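Local coordinates for 2-nitropropane dioxygenase (PDB 3BW2), which probably catalyses the oxygen-dependent oxidative denitrification of alkyl nitronates such as propionate 3-nitronate, using bound flavin mononucleotide as cofactor, at residues Ser198-Val203 / Leu227-Asp232. Residues are numbered along the deposited sequence; the frame is centred on the assembly and turned at random.
Sequences SLLAQV and LAAGAD
Gly230 N donates a 3.0 Å hydrogen bond to Leu227 O, one of the two bonds that, with the positive phi of Gly230, make the Schellman motif after helix 220-228, and the turn so formed is what Leu200 packs against. Glycine suits the position because at this phi (113°) a CB would be driven into the carbonyl oxygen of Ala229. Leu200 comes from helix 196-206 with CG anti to its own N (chi1 177°), which extends the side chain straight at the turn. Its CD2 lies 3.3 Å from Ala229 CB, shorter than usual for two carbons, while CD1 makes a looser contact, 4.0 Å from Ala231 CB. At the branch point, Leu200 CG lies 3.7 Å from Ala229 O. Alanine fits at both places, its single methyl letting the branched leucine approach the main chain. With an alanine in place of Leu200, Ala229 and Ala231 would probably lose this apolar neighbour and a gap would open beside the turn. Leu200 also touches Val211, and Ala231 touches Ala213, both on strand 211-214, so the contact joins helix 196-206 of the TIM barrel to the turn leading from helix 220-228 into strand 233-236. With no hydrogen bond crossing, it rests chiefly on van der Waals packing of Leu200 against two methyls and the turn backbone.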
ATOM      1  N   SER A 198      -0.007   6.481  -2.278  1.00 18.73           N
ATOM      2  CA  SER A 198      -0.071   7.521  -1.268  1.00 19.83           C
ATOM      3  C   SER A 198       1.326   8.117  -1.056  1.00 18.87           C
ATOM      4  O   SER A 198       1.492   9.337  -1.003  1.00 18.07           O
ATOM      5  CB  SER A 198      -0.617   6.944   0.037  1.00 21.14           C
ATOM      6  OG  SER A 198      -0.814   7.969   0.990  1.00 26.21           O
ATOM      7  N   LEU A 199       2.332   7.256  -0.951  1.00 17.43           N
ATOM      8  CA  LEU A 199       3.702   7.722  -0.756  1.00 16.95           C
ATOM      9  C   LEU A 199       4.151   8.627  -1.903  1.00 19.11           C
ATOM     10  O   LEU A 199       4.788   9.662  -1.680  1.00 18.04           O
ATOM     11  CB  LEU A 199       4.669   6.535  -0.640  1.00 14.86           C
ATOM     12  CG  LEU A 199       6.155   6.914  -0.539  1.00 13.54           C
ATOM     13  CD1 LEU A 199       6.391   7.774   0.708  1.00 12.36           C
ATOM     14  CD2 LEU A 199       7.008   5.655  -0.490  1.00 11.70           C
ATOM     15  N   LEU A 200       3.827   8.231  -3.128  1.00 16.97           N
ATOM     16  CA  LEU A 200       4.209   9.014  -4.299  1.00 18.82           C
ATOM     17  C   LEU A 200       3.679  10.444  -4.239  1.00 18.81           C
ATOM     18  O   LEU A 200       4.422  11.399  -4.471  1.00 16.94           O
ATOM     19  CB  LEU A 200       3.715   8.334  -5.579  1.00 19.22           C
ATOM     20  CG  LEU A 200       3.993   9.077  -6.887  1.00 22.84           C
ATOM     21  CD1 LEU A 200       5.482   9.398  -7.006  1.00 21.57           C
ATOM     22  CD2 LEU A 200       3.537   8.221  -8.058  1.00 22.27           C
ATOM     23  N   ALA A 201       2.396  10.589  -3.919  1.00 17.80           N
ATOM     24  CA  ALA A 201       1.783  11.910  -3.840  1.00 18.09           C
ATOM     25  C   ALA A 201       2.429  12.755  -2.749  1.00 18.61           C
ATOM     26  O   ALA A 201       2.684  13.944  -2.944  1.00 18.60           O
ATOM     27  CB  ALA A 201       0.279  11.777  -3.583  1.00 18.39           C
ATOM     28  N   GLN A 202       2.692  12.136  -1.600  1.00 19.40           N
ATOM     29  CA  GLN A 202       3.311  12.831  -0.476  1.00 20.40           C
ATOM     30  C   GLN A 202       4.729  13.287  -0.828  1.00 21.23           C
ATOM     31  O   GLN A 202       5.112  14.424  -0.553  1.00 19.99           O
ATOM     32  CB  GLN A 202       3.369  11.919   0.755  1.00 21.97           C
ATOM     33  CG  GLN A 202       2.019  11.570   1.379  1.00 21.80           C
ATOM     34  CD  GLN A 202       2.168  10.660   2.591  1.00 24.13           C
ATOM     35  OE1 GLN A 202       2.822  11.015   3.574  1.00 28.10           O
ATOM     36  NE2 GLN A 202       1.564   9.481   2.523  1.00 21.80           N
ATOM     37  N   VAL A 203       5.507  12.392  -1.430  1.00 19.62           N
ATOM     38  CA  VAL A 203       6.875  12.712  -1.810  1.00 19.89           C
ATOM     39  C   VAL A 203       6.904  13.812  -2.872  1.00 21.20           C
ATOM     40  O   VAL A 203       7.718  14.729  -2.802  1.00 19.72           O
ATOM     41  CB  VAL A 203       7.615  11.460  -2.334  1.00 18.48           C
ATOM     42  CG1 VAL A 203       8.941  11.863  -2.988  1.00 15.26           C
ATOM     43  CG2 VAL A 203       7.869  10.497  -1.181  1.00 17.42           C
ATOM     44  N   LEU A 227       3.121   7.708 -13.343  1.00 22.61           N
ATOM     45  CA  LEU A 227       3.505   8.902 -14.087  1.00 23.71           C
ATOM     46  C   LEU A 227       2.434   9.968 -13.868  1.00 24.63           C
ATOM     47  O   LEU A 227       2.741  11.141 -13.646  1.00 24.64           O
ATOM     48  CB  LEU A 227       3.634   8.587 -15.583  1.00 23.98           C
ATOM     49  CG  LEU A 227       4.763   7.631 -15.983  1.00 25.82           C
ATOM     50  CD1 LEU A 227       4.770   7.442 -17.497  1.00 25.28           C
ATOM     51  CD2 LEU A 227       6.097   8.187 -15.511  1.00 24.07           C
ATOM     52  N   ALA A 228       1.176   9.543 -13.921  1.00 23.34           N
ATOM     53  CA  ALA A 228       0.050  10.445 -13.720  1.00 24.19           C
ATOM     54  C   ALA A 228       0.108  11.046 -12.324  1.00 24.63           C
ATOM     55  O   ALA A 228      -0.314  12.181 -12.112  1.00 26.57           O
ATOM     56  CB  ALA A 228      -1.266   9.693 -13.904  1.00 21.79           C
ATOM     57  N   ALA A 229       0.637  10.278 -11.376  1.00 23.60           N
ATOM     58  CA  ALA A 229       0.735  10.733  -9.996  1.00 24.31           C
ATOM     59  C   ALA A 229       1.989  11.549  -9.681  1.00 24.49           C
ATOM     60  O   ALA A 229       2.226  11.898  -8.525  1.00 26.86           O
ATOM     61  CB  ALA A 229       0.637   9.542  -9.054  1.00 22.94           C
ATOM     62  N   GLY A 230       2.802  11.849 -10.689  1.00 25.24           N
ATOM     63  CA  GLY A 230       3.989  12.653 -10.435  1.00 24.48           C
ATOM     64  C   GLY A 230       5.356  12.009 -10.588  1.00 25.14           C
ATOM     65  O   GLY A 230       6.375  12.700 -10.481  1.00 25.01           O
ATOM     66  N   ALA A 231       5.406  10.703 -10.832  1.00 21.36           N
ATOM     67  CA  ALA A 231       6.693  10.037 -10.995  1.00 21.21           C
ATOM     68  C   ALA A 231       7.265  10.289 -12.385  1.00 21.50           C
ATOM     69  O   ALA A 231       6.519  10.487 -13.346  1.00 20.76           O
ATOM     70  CB  ALA A 231       6.547   8.534 -10.764  1.00 19.31           C
ATOM     71  N   ASP A 232       8.592  10.291 -12.475  1.00 21.03           N
ATOM     72  CA  ASP A 232       9.291  10.481 -13.744  1.00 22.48           C
ATOM     73  C   ASP A 232       9.548   9.118 -14.378  1.00 21.46           C
ATOM     74  O   ASP A 232       9.708   9.002 -15.591  1.00 22.99           O
ATOM     75  CB  ASP A 232      10.629  11.192 -13.522  1.00 25.79           C
ATOM     76  CG  ASP A 232      10.532  12.692 -13.711  1.00 31.13           C
ATOM     77  OD1 ASP A 232       9.587  13.302 -13.173  1.00 32.38           O
ATOM     78  OD2 ASP A 232      11.407  13.265 -14.397  1.00 35.15           O
TER